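Local coordinates for protein glycerol dehydratase (Clostridium butyricum, PDB 1R9D) that probably dehydrates glycerol without vitamin B12, as a glycyl-radical lyase related to pyruvate formate lyase, at residues 521-526 with 535-540; 526-531 with 540-545. All blocks are in the same frame, centred on the assembly; numbering follows the deposited sequence.

Interaction 1 (521-526 with 535-540); sequences FLSSMV and SLQDGG
The short helix 520-524 turns S523 and L522 toward the loop 535-540, where L536 meets both. The backbone N of L536 donates to S523 OG over 3.0 Å. The bond is nearly straight, at 164° about the hydrogen. S523 OG sits beside its own backbone N and anti to the carbonyl carbon (chi1 -62°), which points it across the gap. The same buried hydroxyl is also bonded to L519 O, one turn back, while L519 N bonds Q537 OE1 and so adds a second polar tie between the two regions.

L536 also makes the apolar part of the contact. Its two methyls divide the work. CD1 of L536 lies against V526 CG1 at 3.7 Å. CD2 of L536 lies against L522 CD2 at 3.8 Å. In both pairs the side chains cross at about a right angle. The first two torsions of L536 fall away from the usual staggered values, which may reflect a strained fit.

The loop itself is a compact turn. L536 to G539 form a type I beta turn. G540 N bonds S535 O at 2.9 Å. Within that bond, G539 N bonds L536 O at 3.1 Å. With G539 at a positive phi, this is the bonding pattern of a Schellman motif. S535 OG adds a bond of 2.7 Å to D538 OD2. It reaches that oxygen from above the carboxylate plane, 37° out of it. Helix 197-230 covers this region through F204, which touches S523 and S535, and helix 260-277 packs on L522 through I274.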
ATOM      1  N   PHE A 521     -15.729  -9.134   0.242  1.00 26.33           N
ATOM      2  CA  PHE A 521     -17.057  -9.663  -0.058  1.00 26.34           C
ATOM      3  C   PHE A 521     -17.732  -8.982  -1.251  1.00 26.20           C
ATOM      4  O   PHE A 521     -18.141  -9.643  -2.208  1.00 25.94           O
ATOM      5  CB  PHE A 521     -17.959  -9.571   1.180  1.00 27.55           C
ATOM      6  CG  PHE A 521     -19.308 -10.211   0.994  1.00 29.07           C
ATOM      7  CD1 PHE A 521     -20.453  -9.431   0.857  1.00 29.76           C
ATOM      8  CD2 PHE A 521     -19.431 -11.596   0.927  1.00 29.24           C
ATOM      9  CE1 PHE A 521     -21.704 -10.017   0.655  1.00 30.29           C
ATOM     10  CE2 PHE A 521     -20.675 -12.197   0.725  1.00 30.52           C
ATOM     11  CZ  PHE A 521     -21.817 -11.407   0.588  1.00 30.69           C
ATOM     12  N   LEU A 522     -17.845  -7.661  -1.194  1.00 25.80           N
ATOM     13  CA  LEU A 522     -18.475  -6.915  -2.277  1.00 25.18           C
ATOM     14  C   LEU A 522     -17.773  -7.168  -3.617  1.00 25.04           C
ATOM     15  O   LEU A 522     -18.422  -7.402  -4.638  1.00 24.60           O
ATOM     16  CB  LEU A 522     -18.443  -5.418  -1.964  1.00 25.64           C
ATOM     17  CG  LEU A 522     -19.179  -4.526  -2.968  1.00 26.04           C
ATOM     18  CD1 LEU A 522     -20.677  -4.750  -2.830  1.00 26.36           C
ATOM     19  CD2 LEU A 522     -18.832  -3.061  -2.722  1.00 27.56           C
ATOM     20  N   SER A 523     -16.444  -7.132  -3.603  1.00 25.58           N
ATOM     21  CA  SER A 523     -15.664  -7.326  -4.822  1.00 25.83           C
ATOM     22  C   SER A 523     -15.875  -8.672  -5.504  1.00 26.06           C
ATOM     23  O   SER A 523     -15.813  -8.769  -6.732  1.00 25.83           O
ATOM     24  CB  SER A 523     -14.172  -7.141  -4.523  1.00 26.37           C
ATOM     25  OG  SER A 523     -13.899  -5.823  -4.077  1.00 27.98           O
ATOM     26  N   SER A 524     -16.131  -9.708  -4.714  1.00 26.86           N
ATOM     27  CA  SER A 524     -16.320 -11.044  -5.263  1.00 26.56           C
ATOM     28  C   SER A 524     -17.544 -11.149  -6.163  1.00 27.25           C
ATOM     29  O   SER A 524     -17.647 -12.071  -6.968  1.00 27.57           O
ATOM     30  CB  SER A 524     -16.424 -12.071  -4.127  1.00 26.59           C
ATOM     31  OG  SER A 524     -17.622 -11.903  -3.385  1.00 28.62           O
ATOM     32  N   MET A 525     -18.465 -10.199  -6.031  1.00 26.06           N
ATOM     33  CA  MET A 525     -19.690 -10.219  -6.821  1.00 25.86           C
ATOM     34  C   MET A 525     -19.738  -9.214  -7.974  1.00 25.50           C
ATOM     35  O   MET A 525     -20.812  -8.926  -8.499  1.00 25.39           O
ATOM     36  CB  MET A 525     -20.894 -10.013  -5.897  1.00 27.17           C
ATOM     37  CG  MET A 525     -21.012 -11.098  -4.834  1.00 27.87           C
ATOM     38  SD  MET A 525     -22.387 -10.831  -3.706  1.00 29.32           S
ATOM     39  CE  MET A 525     -21.734  -9.542  -2.700  1.00 26.66           C
ATOM     40  N   VAL A 526     -18.581  -8.689  -8.366  1.00 25.01           N
ATOM     41  CA  VAL A 526     -18.504  -7.737  -9.478  1.00 25.10           C
ATOM     42  C   VAL A 526     -17.389  -8.198 -10.419  1.00 26.22           C
ATOM     43  O   VAL A 526     -16.260  -8.435  -9.995  1.00 25.89           O
ATOM     44  CB  VAL A 526     -18.216  -6.307  -8.982  1.00 25.37           C
ATOM     45  CG1 VAL A 526     -18.160  -5.344 -10.175  1.00 25.10           C
ATOM     46  CG2 VAL A 526     -19.308  -5.874  -8.013  1.00 24.97           C
ATOM     47  N   SER A 535      -9.325  -6.048  -5.787  1.00 25.00           N
ATOM     48  CA  SER A 535     -10.577  -5.471  -5.308  1.00 24.90           C
ATOM     49  C   SER A 535     -11.138  -4.353  -6.183  1.00 24.97           C
ATOM     50  O   SER A 535     -10.464  -3.827  -7.074  1.00 24.63           O
ATOM     51  CB  SER A 535     -10.386  -4.914  -3.901  1.00 24.52           C
ATOM     52  OG  SER A 535      -9.516  -3.796  -3.935  1.00 25.94           O
ATOM     53  N   LEU A 536     -12.380  -3.989  -5.890  1.00 24.61           N
ATOM     54  CA  LEU A 536     -13.080  -2.916  -6.583  1.00 25.24           C
ATOM     55  C   LEU A 536     -12.287  -1.631  -6.344  1.00 25.78           C
ATOM     56  O   LEU A 536     -12.083  -0.835  -7.258  1.00 25.78           O
ATOM     57  CB  LEU A 536     -14.489  -2.777  -5.998  1.00 25.53           C
ATOM     58  CG  LEU A 536     -15.768  -3.047  -6.795  1.00 29.04           C
ATOM     59  CD1 LEU A 536     -15.509  -3.832  -8.068  1.00 28.62           C
ATOM     60  CD2 LEU A 536     -16.739  -3.772  -5.873  1.00 28.65           C
ATOM     61  N   GLN A 537     -11.831  -1.442  -5.108  1.00 24.84           N
ATOM     62  CA  GLN A 537     -11.062  -0.258  -4.749  1.00 25.77           C
ATOM     63  C   GLN A 537      -9.753  -0.171  -5.536  1.00 26.37           C
ATOM     64  O   GLN A 537      -9.226   0.919  -5.756  1.00 25.94           O
ATOM     65  CB  GLN A 537     -10.755  -0.252  -3.246  1.00 25.56           C
ATOM     66  CG  GLN A 537     -11.980  -0.137  -2.337  1.00 26.56           C
ATOM     67  CD  GLN A 537     -12.910  -1.327  -2.450  1.00 27.44           C
ATOM     68  OE1 GLN A 537     -12.464  -2.469  -2.523  1.00 28.28           O
ATOM     69  NE2 GLN A 537     -14.211  -1.067  -2.452  1.00 29.61           N
ATOM     70  N   ASP A 538      -9.232  -1.319  -5.959  1.00 26.61           N
ATOM     71  CA  ASP A 538      -7.981  -1.355  -6.715  1.00 27.98           C
ATOM     72  C   ASP A 538      -8.158  -1.437  -8.231  1.00 27.58           C
ATOM     73  O   ASP A 538      -7.208  -1.754  -8.952  1.00 28.61           O
ATOM     74  CB  ASP A 538      -7.110  -2.517  -6.231  1.00 30.12           C
ATOM     75  CG  ASP A 538      -6.581  -2.296  -4.825  1.00 34.03           C
ATOM     76  OD1 ASP A 538      -5.812  -1.328  -4.629  1.00 35.66           O
ATOM     77  OD2 ASP A 538      -6.936  -3.081  -3.916  1.00 36.19           O
ATOM     78  N   GLY A 539      -9.369  -1.163  -8.708  1.00 26.18           N
ATOM     79  CA  GLY A 539      -9.631  -1.176 -10.142  1.00 25.56           C
ATOM     80  C   GLY A 539     -10.060  -2.485 -10.787  1.00 25.78           C
ATOM     81  O   GLY A 539     -10.018  -2.613 -12.013  1.00 25.02           O
ATOM     82  N   GLY A 540     -10.477  -3.459  -9.982  1.00 23.73           N
ATOM     83  CA  GLY A 540     -10.899  -4.735 -10.539  1.00 23.25           C
ATOM     84  C   GLY A 540     -12.109  -4.733 -11.465  1.00 23.08           C
ATOM     85  O   GLY A 540     -12.222  -5.593 -12.337  1.00 22.63           O
TER

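Interaction 2 (526-531 with 540-545)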
ATOM      1  N   VAL A 526     -18.581  -8.689  -8.366  1.00 25.01           N
ATOM      2  CA  VAL A 526     -18.504  -7.737  -9.478  1.00 25.10           C
ATOM      3  C   VAL A 526     -17.389  -8.198 -10.419  1.00 26.22           C
ATOM      4  O   VAL A 526     -16.260  -8.435  -9.995  1.00 25.89           O
ATOM      5  CB  VAL A 526     -18.216  -6.307  -8.982  1.00 25.37           C
ATOM      6  CG1 VAL A 526     -18.160  -5.344 -10.175  1.00 25.10           C
ATOM      7  CG2 VAL A 526     -19.308  -5.874  -8.013  1.00 24.97           C
ATOM      8  N   ASP A 527     -17.722  -8.312 -11.699  1.00 27.83           N
ATOM      9  CA  ASP A 527     -16.796  -8.814 -12.708  1.00 30.92           C
ATOM     10  C   ASP A 527     -15.367  -8.346 -12.853  1.00 33.95           C
ATOM     11  O   ASP A 527     -15.039  -7.166 -12.751  1.00 35.18           O
ATOM     12  CB  ASP A 527     -17.460  -8.781 -14.076  1.00 32.19           C
ATOM     13  CG  ASP A 527     -18.249 -10.037 -14.351  1.00 33.83           C
ATOM     14  OD1 ASP A 527     -18.879 -10.129 -15.428  1.00 35.89           O
ATOM     15  OD2 ASP A 527     -18.230 -10.938 -13.480  1.00 33.52           O
ATOM     16  N   ASN A 528     -14.529  -9.345 -13.120  1.00 34.30           N
ATOM     17  CA  ASN A 528     -13.104  -9.208 -13.305  1.00 32.82           C
ATOM     18  C   ASN A 528     -12.354  -9.142 -11.979  1.00 30.49           C
ATOM     19  O   ASN A 528     -11.169  -9.432 -11.947  1.00 31.73           O
ATOM     20  CB  ASN A 528     -12.789  -8.000 -14.188  1.00 33.16           C
ATOM     21  CG  ASN A 528     -13.445  -8.092 -15.560  1.00 33.06           C
ATOM     22  OD1 ASN A 528     -14.253  -8.986 -15.820  1.00 31.59           O
ATOM     23  ND2 ASN A 528     -13.104  -7.157 -16.441  1.00 33.04           N
ATOM     24  N   CYS A 529     -13.026  -8.796 -10.879  1.00 29.33           N
ATOM     25  CA  CYS A 529     -12.314  -8.742  -9.601  1.00 28.87           C
ATOM     26  C   CYS A 529     -11.637 -10.079  -9.291  1.00 28.47           C
ATOM     27  O   CYS A 529     -10.435 -10.118  -9.039  1.00 28.28           O
ATOM     28  CB  CYS A 529     -13.248  -8.348  -8.454  1.00 28.89           C
ATOM     29  SG  CYS A 529     -13.642  -6.564  -8.426  1.00 26.68           S
ATOM     30  N   ILE A 530     -12.398 -11.172  -9.311  1.00 28.55           N
ATOM     31  CA  ILE A 530     -11.814 -12.486  -9.037  1.00 28.49           C
ATOM     32  C   ILE A 530     -10.818 -12.837 -10.140  1.00 28.87           C
ATOM     33  O   ILE A 530      -9.707 -13.283  -9.866  1.00 28.56           O
ATOM     34  CB  ILE A 530     -12.896 -13.590  -8.973  1.00 28.91           C
ATOM     35  CG1 ILE A 530     -13.760 -13.398  -7.728  1.00 29.13           C
ATOM     36  CG2 ILE A 530     -12.238 -14.975  -8.951  1.00 29.36           C
ATOM     37  CD1 ILE A 530     -14.896 -14.398  -7.610  1.00 29.92           C
ATOM     38  N   GLY A 531     -11.222 -12.616 -11.389  1.00 29.79           N
ATOM     39  CA  GLY A 531     -10.359 -12.915 -12.521  1.00 30.15           C
ATOM     40  C   GLY A 531      -9.067 -12.119 -12.538  1.00 30.00           C
ATOM     41  O   GLY A 531      -8.026 -12.628 -12.954  1.00 30.06           O
ATOM     42  N   GLY A 540     -10.477  -3.459  -9.982  1.00 23.73           N
ATOM     43  CA  GLY A 540     -10.899  -4.735 -10.539  1.00 23.25           C
ATOM     44  C   GLY A 540     -12.109  -4.733 -11.465  1.00 23.08           C
ATOM     45  O   GLY A 540     -12.222  -5.593 -12.337  1.00 22.63           O
ATOM     46  N   ALA A 541     -13.015  -3.773 -11.294  1.00 22.77           N
ATOM     47  CA  ALA A 541     -14.215  -3.716 -12.123  1.00 23.07           C
ATOM     48  C   ALA A 541     -13.910  -3.528 -13.608  1.00 22.83           C
ATOM     49  O   ALA A 541     -12.893  -2.943 -13.976  1.00 24.02           O
ATOM     50  CB  ALA A 541     -15.135  -2.589 -11.641  1.00 23.91           C
ATOM     51  N   GLU A 542     -14.797  -4.043 -14.452  1.00 23.24           N
ATOM     52  CA  GLU A 542     -14.663  -3.907 -15.904  1.00 23.45           C
ATOM     53  C   GLU A 542     -14.798  -2.429 -16.276  1.00 23.49           C
ATOM     54  O   GLU A 542     -14.062  -1.917 -17.125  1.00 22.45           O
ATOM     55  CB  GLU A 542     -15.765  -4.714 -16.604  1.00 25.42           C
ATOM     56  CG  GLU A 542     -15.940  -4.442 -18.108  1.00 27.96           C
ATOM     57  CD  GLU A 542     -14.718  -4.809 -18.940  1.00 32.79           C
ATOM     58  OE1 GLU A 542     -13.947  -5.696 -18.511  1.00 32.56           O
ATOM     59  OE2 GLU A 542     -14.542  -4.219 -20.036  1.00 32.53           O
ATOM     60  N   TYR A 543     -15.741  -1.751 -15.626  1.00 23.01           N
ATOM     61  CA  TYR A 543     -16.000  -0.333 -15.872  1.00 21.83           C
ATOM     62  C   TYR A 543     -15.714   0.486 -14.612  1.00 21.60           C
ATOM     63  O   TYR A 543     -16.141   0.117 -13.521  1.00 22.08           O
ATOM     64  CB  TYR A 543     -17.467  -0.133 -16.286  1.00 21.52           C
ATOM     65  CG  TYR A 543     -17.864  -0.874 -17.547  1.00 22.41           C
ATOM     66  CD1 TYR A 543     -18.829  -1.884 -17.518  1.00 20.96           C
ATOM     67  CD2 TYR A 543     -17.273  -0.564 -18.767  1.00 20.57           C
ATOM     68  CE1 TYR A 543     -19.198  -2.569 -18.688  1.00 22.30           C
ATOM     69  CE2 TYR A 543     -17.628  -1.241 -19.936  1.00 23.12           C
ATOM     70  CZ  TYR A 543     -18.588  -2.238 -19.892  1.00 22.16           C
ATOM     71  OH  TYR A 543     -18.933  -2.895 -21.059  1.00 23.57           O
ATOM     72  N   ASN A 544     -14.990   1.594 -14.766  1.00 21.33           N
ATOM     73  CA  ASN A 544     -14.657   2.461 -13.632  1.00 20.31           C
ATOM     74  C   ASN A 544     -14.966   3.927 -13.917  1.00 21.09           C
ATOM     75  O   ASN A 544     -14.614   4.452 -14.977  1.00 20.77           O
ATOM     76  CB  ASN A 544     -13.178   2.332 -13.278  1.00 21.21           C
ATOM     77  CG  ASN A 544     -12.864   1.041 -12.558  1.00 22.21           C
ATOM     78  OD1 ASN A 544     -13.061   0.929 -11.350  1.00 23.54           O
ATOM     79  ND2 ASN A 544     -12.381   0.054 -13.302  1.00 22.13           N
ATOM     80  N   PHE A 545     -15.609   4.588 -12.959  1.00 19.91           N
ATOM     81  CA  PHE A 545     -15.959   5.999 -13.098  1.00 20.79           C
ATOM     82  C   PHE A 545     -15.917   6.678 -11.739  1.00 20.60           C
ATOM     83  O   PHE A 545     -15.682   6.034 -10.717  1.00 20.22           O
ATOM     84  CB  PHE A 545     -17.383   6.175 -13.648  1.00 19.08           C
ATOM     85  CG  PHE A 545     -17.630   5.501 -14.966  1.00 21.22           C
ATOM     86  CD1 PHE A 545     -18.358   4.320 -15.030  1.00 21.22           C
ATOM     87  CD2 PHE A 545     -17.123   6.041 -16.148  1.00 21.31           C
ATOM     88  CE1 PHE A 545     -18.581   3.678 -16.247  1.00 22.94           C
ATOM     89  CE2 PHE A 545     -17.340   5.406 -17.371  1.00 21.84           C
ATOM     90  CZ  PHE A 545     -18.068   4.225 -17.422  1.00 21.87           C
TER
HETATM   91  O   HOH W   1     -11.018  -5.313 -15.063  1.00 41.10           O
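N528 CG stands anti to its carbonyl carbon (chi1 -59°), and E542 CG is anti to its backbone N with the chain bent at chi2. These torsions bring the N528 amide up to the E542 carboxylate. N528 ND2 donates to E542 OE1 over 2.7 Å, but the bond is weak, bent to 130° at the hydrogen. The two planes stand nearly perpendicular, 81° apart. E542 CG also rests over the centre of one face of the Y543 ring, 3.7 Å above it.

A water lies between the same amide and the backbone. It accepts from N528 ND2 at 3.1 Å. It also lies 3.0 Å from G540 O, to which it can donate. The G540 carbonyl oxygen is 3.1 Å from N528 CB as well. Deeper in, C529 SG comes within 3.9 Å of G540 CA, an approach made easy by the bare glycine. V526 to C529 form a type II beta turn just before helix 529-532, and the loop from G540 leads into strand 543-551.

The amide thus serves two acceptors, a carboxylate, probably charged, and a water. With a bent bond and an exposed E542, the polar tie is probably modest.

Interactions 1 and 2 lie side by side, their centres about 6 Å apart and on the same side of the chain's centre. Their segments alternate along the chain: 521-526, 526-531, 535-540, 540-545. Helices 520-524 and 529-532 follow each other. Residues 521-531 are one unbroken piece, joined at V526, and 535-545 another, joined at G540. The side chains of L536 and C529 meet between the two contacts. The loop after G540 runs into strand 543-551, which pairs in parallel with 442-443 and 449-452. Together the contacts join these small helices to the approach of a sheet strand, all within the pyruvate formate lyase-like region. Neither is touched by the other chain of the assembly.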